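Local atomic coordinates of alcohol oxidase (Myceliophthora thermophila, PDB entry 6F74), a protein that binds FAD through a covalent bond and probably acts as an oxygen-dependent oxidase, in the manner of other VAO-type flavoproteins. Residues T86-Q91 with D427-T432; S93-R98 with E172-S177; G97-Y102 with T157-L162. All blocks are in the same frame, centred on the assembly; numbering follows the deposited sequence.

In the fold
From the N-terminal side, contact 1 comes first, at the start of helix 88-93; its second segment, D427-T432, comes more than 300 residues later, between helix 415-422 and strand 435-440. Both other contacts lie within this long loop. The stretch that leaves the helix reaches strand 171-174 of the four-stranded mixed sheet in contact 2, then runs through the shared G97 and R98 into contact 3, where it meets the turn after strand 152-155 and closes a shorter loop that starts from the same piece of chain as contact 2. N99 and G430 link contacts 3 and 1 through their backbones, and both contacts touch FAD; Q91 of contact 1 bonds weakly to R98.

Contact 1 (T86-Q91 with D427-T432); sequences TDQDFQ and DPVGST. With FAD (flavin-adenine dinucleotide), chain I.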
loop_
_atom_site.group_PDB
_atom_site.type_symbol
_atom_site.label_atom_id
_atom_site.label_comp_id
_atom_site.label_asym_id
_atom_site.label_seq_id
_atom_site.Cartn_x
_atom_site.Cartn_y
_atom_site.Cartn_z
ATOM N N THR A 86 1.418 9.339 -15.517
ATOM C CA THR A 86 1.520 9.705 -14.118
ATOM C C THR A 86 0.147 9.819 -13.406
ATOM O O THR A 86 0.089 10.080 -12.188
ATOM C CB THR A 86 2.370 10.998 -13.982
ATOM O OG1 THR A 86 1.881 11.988 -14.914
ATOM C CG2 THR A 86 3.877 10.711 -14.304
ATOM N N ASP A 87 -0.959 9.563 -14.104
ATOM C CA ASP A 87 -2.299 9.772 -13.530
ATOM C C ASP A 87 -2.907 8.489 -12.978
ATOM O O ASP A 87 -2.979 7.473 -13.666
ATOM C CB ASP A 87 -3.244 10.336 -14.562
ATOM C CG ASP A 87 -4.640 10.468 -14.014
ATOM O OD1 ASP A 87 -4.780 11.163 -13.005
ATOM O OD2 ASP A 87 -5.581 9.819 -14.521
ATOM N N GLN A 88 -3.385 8.555 -11.753
ATOM C CA GLN A 88 -3.808 7.333 -11.056
ATOM C C GLN A 88 -5.051 6.681 -11.708
ATOM O O GLN A 88 -5.147 5.444 -11.739
ATOM C CB GLN A 88 -4.102 7.620 -9.594
ATOM C CG GLN A 88 -2.894 8.096 -8.812
ATOM C CD GLN A 88 -3.183 8.347 -7.336
ATOM O OE1 GLN A 88 -4.039 7.714 -6.749
ATOM N NE2 GLN A 88 -2.422 9.241 -6.726
ATOM N N ASP A 89 -5.981 7.518 -12.206
ATOM C CA ASP A 89 -7.213 7.029 -12.817
ATOM C C ASP A 89 -6.906 6.352 -14.147
ATOM O O ASP A 89 -7.494 5.291 -14.479
ATOM C CB ASP A 89 -8.238 8.151 -13.057
ATOM C CG ASP A 89 -8.857 8.654 -11.776
ATOM O OD1 ASP A 89 -8.710 7.984 -10.733
ATOM O OD2 ASP A 89 -9.472 9.732 -11.794
ATOM N N PHE A 90 -6.005 6.967 -14.906
ATOM C CA PHE A 90 -5.577 6.393 -16.175
ATOM C C PHE A 90 -5.027 4.982 -15.936
ATOM O O PHE A 90 -5.380 4.054 -16.634
ATOM C CB PHE A 90 -4.515 7.240 -16.875
ATOM C CG PHE A 90 -3.892 6.541 -18.044
ATOM C CD1 PHE A 90 -4.624 6.372 -19.244
ATOM C CD2 PHE A 90 -2.617 5.975 -17.946
ATOM C CE1 PHE A 90 -4.073 5.688 -20.315
ATOM C CE2 PHE A 90 -2.066 5.304 -19.035
ATOM C CZ PHE A 90 -2.790 5.156 -20.201
ATOM N N GLN A 91 -4.168 4.846 -14.938
ATOM C CA GLN A 91 -3.609 3.537 -14.595
ATOM C C GLN A 91 -4.626 2.545 -14.010
ATOM O O GLN A 91 -4.525 1.370 -14.302
ATOM C CB GLN A 91 -2.412 3.684 -13.675
ATOM C CG GLN A 91 -1.215 4.427 -14.291
ATOM C CD GLN A 91 -0.551 3.724 -15.444
ATOM O OE1 GLN A 91 -0.932 2.598 -15.800
ATOM N NE2 GLN A 91 0.475 4.386 -16.059
ATOM N N ASP A 427 -1.615 12.204 -5.871
ATOM C CA ASP A 427 -0.285 12.605 -6.311
ATOM C C ASP A 427 0.137 11.869 -7.589
ATOM O O ASP A 427 -0.431 10.817 -7.920
ATOM C CB ASP A 427 0.722 12.316 -5.191
ATOM C CG ASP A 427 0.628 13.318 -4.053
ATOM O OD1 ASP A 427 0.093 14.445 -4.262
ATOM O OD2 ASP A 427 1.105 12.973 -2.952
ATOM N N PRO A 428 1.160 12.392 -8.281
ATOM C CA PRO A 428 1.649 11.686 -9.470
ATOM C C PRO A 428 2.230 10.332 -9.114
ATOM O O PRO A 428 2.818 10.195 -8.050
ATOM C CB PRO A 428 2.737 12.626 -10.032
ATOM C CG PRO A 428 2.464 13.958 -9.378
ATOM C CD PRO A 428 1.962 13.608 -8.003
ATOM N N VAL A 429 2.066 9.362 -10.011
ATOM C CA VAL A 429 2.493 7.965 -9.819
ATOM C C VAL A 429 3.242 7.525 -11.098
ATOM O O VAL A 429 3.753 8.369 -11.829
ATOM C CB VAL A 429 1.284 7.044 -9.548
ATOM C CG1 VAL A 429 0.646 7.392 -8.204
ATOM C CG2 VAL A 429 0.251 7.132 -10.666
ATOM N N GLY A 430 3.332 6.226 -11.368
ATOM C CA GLY A 430 3.917 5.726 -12.604
ATOM C C GLY A 430 5.398 5.362 -12.591
ATOM O O GLY A 430 5.980 4.992 -13.658
ATOM N N SER A 431 6.029 5.446 -11.415
ATOM C CA SER A 431 7.390 4.933 -11.250
ATOM C C SER A 431 7.435 3.660 -10.411
ATOM O O SER A 431 6.536 3.406 -9.576
ATOM C CB SER A 431 8.300 5.982 -10.623
ATOM O OG SER A 431 8.444 7.056 -11.489
ATOM N N THR A 432 8.491 2.887 -10.616
ATOM C CA THR A 432 8.790 1.722 -9.790
ATOM C C THR A 432 9.104 2.156 -8.353
ATOM O O THR A 432 9.811 3.138 -8.110
ATOM C CB THR A 432 9.971 0.895 -10.371
ATOM O OG1 THR A 432 9.632 0.442 -11.676
ATOM C CG2 THR A 432 10.274 -0.345 -9.521
HETATM P PA FAD I . -4.062 -4.367 -6.010
HETATM O O1A FAD I . -2.762 -4.189 -6.790
HETATM O O2A FAD I . -5.318 -4.454 -6.820
HETATM O O5B FAD I . -3.894 -5.658 -5.117
HETATM C C5B FAD I . -2.926 -5.672 -4.104
HETATM C C4B FAD I . -2.761 -7.095 -3.601
HETATM O O4B FAD I . -3.996 -7.469 -3.015
HETATM C C3B FAD I . -2.477 -8.145 -4.646
HETATM O O3B FAD I . -1.747 -9.197 -4.005
HETATM C C2B FAD I . -3.834 -8.698 -5.004
HETATM O O2B FAD I . -3.850 -10.080 -5.380
HETATM C C1B FAD I . -4.572 -8.573 -3.698
HETATM N N9A FAD I . -6.017 -8.337 -3.790
HETATM C C8A FAD I . -6.621 -7.221 -4.221
HETATM N N7A FAD I . -7.960 -7.335 -4.131
HETATM C C5A FAD I . -8.208 -8.539 -3.625
HETATM C C6A FAD I . -9.431 -9.261 -3.274
HETATM N N6A FAD I . -10.608 -8.629 -3.485
HETATM N N1A FAD I . -9.297 -10.518 -2.775
HETATM C C2A FAD I . -8.075 -11.084 -2.596
HETATM N N3A FAD I . -6.903 -10.459 -2.879
HETATM C C4A FAD I . -6.929 -9.199 -3.387
HETATM N N1 FAD I . -1.464 2.411 1.601
HETATM C C2 FAD I . -1.685 2.957 2.818
HETATM O O2 FAD I . -1.629 2.215 3.832
HETATM N N3 FAD I . -1.989 4.261 2.975
HETATM C C4 FAD I . -2.059 5.115 1.939
HETATM O O4 FAD I . -2.322 6.327 2.088
HETATM C C4X FAD I . -1.812 4.603 0.574
HETATM N N5 FAD I . -1.859 5.414 -0.502
HETATM C C5X FAD I . -1.636 4.913 -1.743
HETATM C C6 FAD I . -1.709 5.761 -2.847
HETATM C C7 FAD I . -1.509 5.297 -4.135
HETATM C C7M FAD I . -1.599 6.353 -5.208
HETATM C C8 FAD I . -1.224 3.850 -4.356
HETATM C C8M FAD I . -1.039 3.247 -5.742
HETATM C C9 FAD I . -1.127 3.004 -3.256
HETATM C C9A FAD I . -1.330 3.464 -1.943
HETATM N N10 FAD I . -1.272 2.622 -0.799
HETATM C C10 FAD I . -1.501 3.170 0.471
HETATM C "C1'" FAD I . -0.889 1.193 -0.872
HETATM C "C2'" FAD I . -1.946 0.138 -0.873
HETATM O "O2'" FAD I . -2.322 -0.083 0.484
HETATM C "C3'" FAD I . -1.361 -1.164 -1.429
HETATM O "O3'" FAD I . -0.708 -0.954 -2.694
HETATM C "C4'" FAD I . -2.421 -2.248 -1.566
HETATM O "O4'" FAD I . -1.821 -3.443 -2.076
HETATM C "C5'" FAD I . -3.560 -1.797 -2.468
HETATM O "O5'" FAD I . -4.541 -2.814 -2.574
HETATM P P FAD I . -5.342 -2.791 -3.938
HETATM O O1P FAD I . -5.826 -1.397 -4.223
HETATM O O2P FAD I . -6.317 -3.919 -3.867
HETATM O O3P FAD I . -4.139 -3.127 -4.967
#
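V429, T86 and Q88 join the N-terminal end of helix 88-93 to the irregular loop that leads into strand 435-440, next to the dimethylbenzene end of the flavin in this VAO-type fold. The backbone makes the first link: V429 N donates to T86 O at 3.0 Å. V429 CG2 also comes to 3.3 Å from T86 O, and in return the T86 methyl CG2 rests 3.4 Å from V429 O. D87, between the two anchoring residues, is the N-cap of the helix; its OD2 takes the F90 N-H from above the carboxylate plane. Q88, in the first turn, crosses the V429 side chain at about a right angle, its CG 3.7 Å from V429 CG1. With the chain extended beyond CG (chi2 -178°), its amide reaches past the valine to the start of the other segment. One end of that amide lies against the cofactor, Q88 OE1 being 3.2 Å from the methyl C7M of FAD, which V429 CG1 also approaches. The other end is firmly directed: Q88 NE2 donates to D427 O at 2.8 Å, nearly straight at 170°, in the carbonyl plane and on a lone pair.

Contact 2 (S93-R98 with E172-S177); sequences SDPIGR and ELWLHS
The indole of W174 is sandwiched: P95 CA sits over the centre of the six-membered ring on one face, 10° off the ring normal, while H176 CB covers the opposite face nearer the rim. S93 O comes in at the ring edge, 3.4 Å from W174 CH2. The second flat pair is R98 with E172, whose guanidinium and carboxylate planes are only 26° apart, with E172 OE2 at the guanidinium edge. The proline approach is a CH-pi contact, and P95 CB extends it to W174 CE3 at 3.8 Å. W174 reaches the proline because its CG is anti to the backbone N (chi1 -168°), carrying the ring off the strand toward the loop. P95 is presented by a type I beta turn from D94 to G97, closed by G97 N to D94 O at 3.1 Å. Within it D94 OD1 accepts from I96 N at 2.9 Å on its anti lone pair, an Asx turn. The loop thus lies against strand 171-174, a central strand of the mixed sheet in the FAD-binding domain, with P95 also touching A129 of the neighbouring strand 128-131. E172, on strand 171-174, stretches out to the buried arginine: R98 NH2 donates to OE2 of E172 at 3.1 Å, a salt bridge. R98 has a second acid, D166, at its NE, and its NH1 bonds to G97 O at 2.9 Å from above the carbonyl plane, so the guanidinium is gripped on several sides. On the carboxylate, the oxygen E172 OE1 lies 2.6 Å from P95 O.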
loop_
_atom_site.group_PDB
_atom_site.type_symbol
_atom_site.label_atom_id
_atom_site.label_comp_id
_atom_site.label_asym_id
_atom_site.label_seq_id
_atom_site.Cartn_x
_atom_site.Cartn_y
_atom_site.Cartn_z
ATOM N N SER A 93 -7.746 2.322 -14.911
ATOM C CA SER A 93 -8.749 2.082 -15.954
ATOM C C SER A 93 -8.435 0.911 -16.894
ATOM O O SER A 93 -9.335 0.348 -17.497
ATOM C CB SER A 93 -8.909 3.342 -16.825
ATOM O OG SER A 93 -7.713 3.585 -17.596
ATOM N N ASP A 94 -7.149 0.564 -17.021
ATOM C CA ASP A 94 -6.717 -0.558 -17.839
ATOM C C ASP A 94 -6.523 -1.797 -16.936
ATOM O O ASP A 94 -6.054 -1.671 -15.802
ATOM C CB ASP A 94 -5.389 -0.202 -18.489
ATOM C CG ASP A 94 -5.003 -1.180 -19.563
ATOM O OD1 ASP A 94 -4.613 -2.339 -19.237
ATOM O OD2 ASP A 94 -5.109 -0.794 -20.753
ATOM N N PRO A 95 -6.860 -3.000 -17.430
ATOM C CA PRO A 95 -6.678 -4.223 -16.640
ATOM C C PRO A 95 -5.268 -4.509 -16.170
ATOM O O PRO A 95 -5.109 -5.170 -15.153
ATOM C CB PRO A 95 -7.137 -5.328 -17.591
ATOM C CG PRO A 95 -7.248 -4.727 -18.936
ATOM C CD PRO A 95 -7.552 -3.296 -18.709
ATOM N N ILE A 96 -4.253 -4.067 -16.908
ATOM C CA ILE A 96 -2.863 -4.191 -16.468
ATOM C C ILE A 96 -2.189 -2.813 -16.284
ATOM O O ILE A 96 -0.965 -2.672 -16.383
ATOM C CB ILE A 96 -2.028 -5.098 -17.367
ATOM C CG1 ILE A 96 -2.045 -4.594 -18.798
ATOM C CG2 ILE A 96 -2.590 -6.520 -17.318
ATOM C CD1 ILE A 96 -0.955 -5.182 -19.658
ATOM N N GLY A 97 -3.004 -1.817 -15.992
ATOM C CA GLY A 97 -2.488 -0.515 -15.607
ATOM C C GLY A 97 -2.006 -0.574 -14.173
ATOM O O GLY A 97 -2.711 -1.122 -13.301
ATOM N N ARG A 98 -0.818 -0.020 -13.940
ATOM C CA ARG A 98 -0.166 -0.081 -12.658
ATOM C C ARG A 98 0.283 1.297 -12.179
ATOM O O ARG A 98 1.027 1.995 -12.866
ATOM C CB ARG A 98 1.052 -0.991 -12.768
ATOM C CG ARG A 98 0.676 -2.449 -13.056
ATOM C CD ARG A 98 0.183 -3.150 -11.826
ATOM N NE ARG A 98 -0.255 -4.508 -12.114
ATOM C CZ ARG A 98 -1.439 -4.857 -12.627
ATOM N NH1 ARG A 98 -2.338 -3.941 -12.968
ATOM N NH2 ARG A 98 -1.704 -6.144 -12.880
ATOM N N GLU A 172 -5.611 -12.825 -15.271
ATOM C CA GLU A 172 -5.997 -11.878 -14.237
ATOM C C GLU A 172 -7.506 -11.914 -13.933
ATOM O O GLU A 172 -8.331 -11.754 -14.814
ATOM C CB GLU A 172 -5.573 -10.468 -14.615
ATOM C CG GLU A 172 -5.806 -9.439 -13.520
ATOM C CD GLU A 172 -5.445 -8.044 -13.942
ATOM O OE1 GLU A 172 -6.252 -7.441 -14.644
ATOM O OE2 GLU A 172 -4.373 -7.536 -13.533
ATOM N N LEU A 173 -7.846 -12.131 -12.669
ATOM C CA LEU A 173 -9.168 -11.837 -12.166
ATOM C C LEU A 173 -9.193 -10.373 -11.808
ATOM O O LEU A 173 -8.704 -9.979 -10.728
ATOM C CB LEU A 173 -9.470 -12.704 -10.944
ATOM C CG LEU A 173 -10.821 -12.426 -10.269
ATOM C CD1 LEU A 173 -11.987 -12.753 -11.189
ATOM C CD2 LEU A 173 -10.870 -13.236 -8.997
ATOM N N TRP A 174 -9.740 -9.562 -12.708
ATOM C CA TRP A 174 -9.856 -8.101 -12.496
ATOM C C TRP A 174 -11.209 -7.757 -11.855
ATOM O O TRP A 174 -12.267 -7.950 -12.453
ATOM C CB TRP A 174 -9.703 -7.401 -13.839
ATOM C CG TRP A 174 -9.520 -5.917 -13.791
ATOM C CD1 TRP A 174 -8.903 -5.175 -12.803
ATOM C CD2 TRP A 174 -9.929 -4.988 -14.786
ATOM N NE1 TRP A 174 -8.924 -3.839 -13.137
ATOM C CE2 TRP A 174 -9.542 -3.698 -14.351
ATOM C CE3 TRP A 174 -10.568 -5.118 -16.017
ATOM C CZ2 TRP A 174 -9.777 -2.545 -15.111
ATOM C CZ3 TRP A 174 -10.814 -3.969 -16.775
ATOM C CH2 TRP A 174 -10.417 -2.697 -16.308
ATOM N N LEU A 175 -11.164 -7.249 -10.622
ATOM C CA LEU A 175 -12.366 -7.019 -9.819
ATOM C C LEU A 175 -12.885 -5.595 -9.856
ATOM O O LEU A 175 -13.846 -5.272 -9.166
ATOM C CB LEU A 175 -12.091 -7.466 -8.390
ATOM C CG LEU A 175 -11.786 -8.973 -8.280
ATOM C CD1 LEU A 175 -11.320 -9.283 -6.864
ATOM C CD2 LEU A 175 -12.990 -9.835 -8.653
ATOM N N HIS A 176 -12.300 -4.750 -10.695
ATOM C CA HIS A 176 -12.575 -3.299 -10.674
ATOM C C HIS A 176 -14.049 -2.955 -10.933
ATOM O O HIS A 176 -14.553 -1.986 -10.407
ATOM C CB HIS A 176 -11.636 -2.604 -11.649
ATOM C CG HIS A 176 -11.751 -1.117 -11.667
ATOM N ND1 HIS A 176 -12.137 -0.421 -12.785
ATOM C CD2 HIS A 176 -11.485 -0.193 -10.718
ATOM C CE1 HIS A 176 -12.135 0.870 -12.517
ATOM N NE2 HIS A 176 -11.706 1.037 -11.285
ATOM N N SER A 177 -14.758 -3.759 -11.722
ATOM C CA SER A 177 -16.219 -3.563 -11.921
ATOM C C SER A 177 -17.111 -4.511 -11.117
ATOM O O SER A 177 -18.290 -4.674 -11.442
ATOM C CB SER A 177 -16.577 -3.686 -13.403
ATOM O OG SER A 177 -15.742 -2.868 -14.189
#

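Contact 3 (G97-Y102 with T157-L162); sequences GRNYPY and TGHDLL. With FAD (flavin-adenine dinucleotide), chain I.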
loop_
_atom_site.group_PDB
_atom_site.type_symbol
_atom_site.label_atom_id
_atom_site.label_comp_id
_atom_site.label_asym_id
_atom_site.label_seq_id
_atom_site.Cartn_x
_atom_site.Cartn_y
_atom_site.Cartn_z
ATOM N N GLY A 97 -3.004 -1.817 -15.992
ATOM C CA GLY A 97 -2.488 -0.515 -15.607
ATOM C C GLY A 97 -2.006 -0.574 -14.173
ATOM O O GLY A 97 -2.711 -1.122 -13.301
ATOM N N ARG A 98 -0.818 -0.020 -13.940
ATOM C CA ARG A 98 -0.166 -0.081 -12.658
ATOM C C ARG A 98 0.283 1.297 -12.179
ATOM O O ARG A 98 1.027 1.995 -12.866
ATOM C CB ARG A 98 1.052 -0.991 -12.768
ATOM C CG ARG A 98 0.676 -2.449 -13.056
ATOM C CD ARG A 98 0.183 -3.150 -11.826
ATOM N NE ARG A 98 -0.255 -4.508 -12.114
ATOM C CZ ARG A 98 -1.439 -4.857 -12.627
ATOM N NH1 ARG A 98 -2.338 -3.941 -12.968
ATOM N NH2 ARG A 98 -1.704 -6.144 -12.880
ATOM N N ASN A 99 -0.199 1.706 -11.007
ATOM C CA ASN A 99 0.223 2.977 -10.431
ATOM C C ASN A 99 1.748 2.990 -10.173
ATOM O O ASN A 99 2.438 3.907 -10.546
ATOM C CB ASN A 99 -0.513 3.227 -9.130
ATOM C CG ASN A 99 -1.809 3.953 -9.327
ATOM O OD1 ASN A 99 -1.962 5.042 -8.817
ATOM N ND2 ASN A 99 -2.746 3.359 -10.056
ATOM N N TYR A 100 2.235 1.951 -9.519
ATOM C CA TYR A 100 3.631 1.793 -9.245
ATOM C C TYR A 100 4.155 0.515 -9.941
ATOM O O TYR A 100 4.344 -0.504 -9.318
ATOM C CB TYR A 100 3.824 1.715 -7.753
ATOM C CG TYR A 100 3.356 2.945 -7.007
ATOM C CD1 TYR A 100 3.957 4.187 -7.191
ATOM C CD2 TYR A 100 2.327 2.850 -6.093
ATOM C CE1 TYR A 100 3.525 5.306 -6.500
ATOM C CE2 TYR A 100 1.904 3.952 -5.358
ATOM C CZ TYR A 100 2.479 5.181 -5.561
ATOM O OH TYR A 100 2.001 6.239 -4.825
ATOM N N PRO A 101 4.377 0.579 -11.253
ATOM C CA PRO A 101 4.701 -0.642 -12.002
ATOM C C PRO A 101 5.977 -1.284 -11.508
ATOM O O PRO A 101 6.980 -0.584 -11.345
ATOM C CB PRO A 101 4.860 -0.127 -13.438
ATOM C CG PRO A 101 5.163 1.320 -13.300
ATOM C CD PRO A 101 4.336 1.763 -12.136
ATOM N N TYR A 102 5.928 -2.580 -11.233
ATOM C CA TYR A 102 7.008 -3.255 -10.514
ATOM C C TYR A 102 8.271 -3.379 -11.408
ATOM O O TYR A 102 9.399 -3.348 -10.925
ATOM C CB TYR A 102 6.553 -4.612 -9.959
ATOM C CG TYR A 102 7.658 -5.307 -9.191
ATOM C CD1 TYR A 102 8.064 -4.838 -7.960
ATOM C CD2 TYR A 102 8.348 -6.382 -9.741
ATOM C CE1 TYR A 102 9.087 -5.439 -7.260
ATOM C CE2 TYR A 102 9.397 -6.988 -9.056
ATOM C CZ TYR A 102 9.755 -6.506 -7.811
ATOM O OH TYR A 102 10.777 -7.096 -7.122
ATOM N N THR A 157 -7.322 -3.034 -8.154
ATOM C CA THR A 157 -6.947 -1.727 -8.715
ATOM C C THR A 157 -5.568 -1.605 -9.418
ATOM O O THR A 157 -5.332 -0.626 -10.126
ATOM C CB THR A 157 -6.948 -0.636 -7.597
ATOM O OG1 THR A 157 -5.872 -0.888 -6.680
ATOM C CG2 THR A 157 -8.313 -0.603 -6.848
ATOM N N GLY A 158 -4.666 -2.559 -9.226
ATOM C CA GLY A 158 -3.295 -2.427 -9.695
ATOM C C GLY A 158 -2.435 -1.403 -8.966
ATOM O O GLY A 158 -1.385 -0.999 -9.466
ATOM N N HIS A 159 -2.834 -1.040 -7.752
ATOM C CA HIS A 159 -2.048 -0.114 -6.941
ATOM C C HIS A 159 -0.779 -0.712 -6.375
ATOM O O HIS A 159 0.065 0.041 -5.953
ATOM C CB HIS A 159 -2.875 0.473 -5.754
ATOM C CG HIS A 159 -3.395 1.845 -6.032
ATOM N ND1 HIS A 159 -2.610 2.996 -5.949
ATOM C CD2 HIS A 159 -4.574 2.226 -6.583
ATOM C CE1 HIS A 159 -3.379 4.030 -6.283
ATOM N NE2 HIS A 159 -4.551 3.590 -6.691
ATOM N N ASP A 160 -0.653 -2.041 -6.315
ATOM C CA ASP A 160 0.424 -2.641 -5.562
ATOM C C ASP A 160 1.816 -2.137 -5.961
ATOM O O ASP A 160 2.074 -1.865 -7.149
ATOM C CB ASP A 160 0.444 -4.161 -5.691
ATOM C CG ASP A 160 1.021 -4.830 -4.484
ATOM O OD1 ASP A 160 0.366 -4.753 -3.436
ATOM O OD2 ASP A 160 2.120 -5.411 -4.574
ATOM N N LEU A 161 2.675 -2.039 -4.952
ATOM C CA LEU A 161 4.062 -1.593 -5.102
ATOM C C LEU A 161 5.057 -2.743 -5.269
ATOM O O LEU A 161 6.181 -2.511 -5.709
ATOM C CB LEU A 161 4.500 -0.782 -3.866
ATOM C CG LEU A 161 3.931 0.621 -3.595
ATOM C CD1 LEU A 161 2.487 0.625 -3.113
ATOM C CD2 LEU A 161 4.799 1.289 -2.526
ATOM N N LEU A 162 4.625 -3.966 -4.932
ATOM C CA LEU A 162 5.474 -5.150 -4.851
ATOM C C LEU A 162 5.228 -6.249 -5.914
ATOM O O LEU A 162 5.756 -7.371 -5.802
ATOM C CB LEU A 162 5.345 -5.748 -3.448
ATOM C CG LEU A 162 6.192 -5.192 -2.300
ATOM C CD1 LEU A 162 5.894 -3.733 -2.038
ATOM C CD2 LEU A 162 5.879 -6.016 -1.057
HETATM P PA FAD I . -4.062 -4.367 -6.010
HETATM O O1A FAD I . -2.762 -4.189 -6.790
HETATM O O2A FAD I . -5.318 -4.454 -6.820
HETATM O O5B FAD I . -3.894 -5.658 -5.117
HETATM C C5B FAD I . -2.926 -5.672 -4.104
HETATM C C4B FAD I . -2.761 -7.095 -3.601
HETATM O O4B FAD I . -3.996 -7.469 -3.015
HETATM C C3B FAD I . -2.477 -8.145 -4.646
HETATM O O3B FAD I . -1.747 -9.197 -4.005
HETATM C C2B FAD I . -3.834 -8.698 -5.004
HETATM O O2B FAD I . -3.850 -10.080 -5.380
HETATM C C1B FAD I . -4.572 -8.573 -3.698
HETATM N N9A FAD I . -6.017 -8.337 -3.790
HETATM C C8A FAD I . -6.621 -7.221 -4.221
HETATM N N7A FAD I . -7.960 -7.335 -4.131
HETATM C C5A FAD I . -8.208 -8.539 -3.625
HETATM C C6A FAD I . -9.431 -9.261 -3.274
HETATM N N6A FAD I . -10.608 -8.629 -3.485
HETATM N N1A FAD I . -9.297 -10.518 -2.775
HETATM C C2A FAD I . -8.075 -11.084 -2.596
HETATM N N3A FAD I . -6.903 -10.459 -2.879
HETATM C C4A FAD I . -6.929 -9.199 -3.387
HETATM N N1 FAD I . -1.464 2.411 1.601
HETATM C C2 FAD I . -1.685 2.957 2.818
HETATM O O2 FAD I . -1.629 2.215 3.832
HETATM N N3 FAD I . -1.989 4.261 2.975
HETATM C C4 FAD I . -2.059 5.115 1.939
HETATM O O4 FAD I . -2.322 6.327 2.088
HETATM C C4X FAD I . -1.812 4.603 0.574
HETATM N N5 FAD I . -1.859 5.414 -0.502
HETATM C C5X FAD I . -1.636 4.913 -1.743
HETATM C C6 FAD I . -1.709 5.761 -2.847
HETATM C C7 FAD I . -1.509 5.297 -4.135
HETATM C C7M FAD I . -1.599 6.353 -5.208
HETATM C C8 FAD I . -1.224 3.850 -4.356
HETATM C C8M FAD I . -1.039 3.247 -5.742
HETATM C C9 FAD I . -1.127 3.004 -3.256
HETATM C C9A FAD I . -1.330 3.464 -1.943
HETATM N N10 FAD I . -1.272 2.622 -0.799
HETATM C C10 FAD I . -1.501 3.170 0.471
HETATM C "C1'" FAD I . -0.889 1.193 -0.872
HETATM C "C2'" FAD I . -1.946 0.138 -0.873
HETATM O "O2'" FAD I . -2.322 -0.083 0.484
HETATM C "C3'" FAD I . -1.361 -1.164 -1.429
HETATM O "O3'" FAD I . -0.708 -0.954 -2.694
HETATM C "C4'" FAD I . -2.421 -2.248 -1.566
HETATM O "O4'" FAD I . -1.821 -3.443 -2.076
HETATM C "C5'" FAD I . -3.560 -1.797 -2.468
HETATM O "O5'" FAD I . -4.541 -2.814 -2.574
HETATM P P FAD I . -5.342 -2.791 -3.938
HETATM O O1P FAD I . -5.826 -1.397 -4.223
HETATM O O2P FAD I . -6.317 -3.919 -3.867
HETATM O O3P FAD I . -4.139 -3.127 -4.967
HETATM O O HOH W 1 -3.357 0.833 -11.340
HETATM O O HOH W 2 6.516 -0.817 -7.677
HETATM O O HOH W 3 1.288 -0.603 -9.189
#
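This is a buried loop-to-loop contact, bridged by water, between the chain after helix 88-93 and the turn that leaves strand 152-155 at the FAD. Direct backbone bonding is slight: N99 N donates weakly to G158 O at 3.3 Å. Water does more: water 3 accepts from Y100 N and donates to G158 O and D160 O. A side chain on G158 would clash with G97 O and R98. The N99 amide lies over one face of the H159 ring, the planes 32° apart, with N99 OD1 3.1 Å from H159 CE1. Y100 CG lies opposite the carbonyl carbon, beside the backbone N (chi1 -60°), setting the ring along L161, Y100 CD2 3.7 Å from L161 CG, and Y100 CE2 3.1 Å from the flavin methyl C8M. An alanine in place of Y100 is likely to open a gap beside that methyl and deprive L161 of an apolar neighbour. T157 N and G158 N both donate to O2A of the FAD pyrophosphate, D160 N to O1A. H159 NE2 bonds to S233 OG, helping to fix the ring's rotation; H159 ND1 is joined covalently to FAD C8M at 1.6 Å, the 8-alpha-N1-histidyl linkage known from VAO-family berberine bridge enzymes.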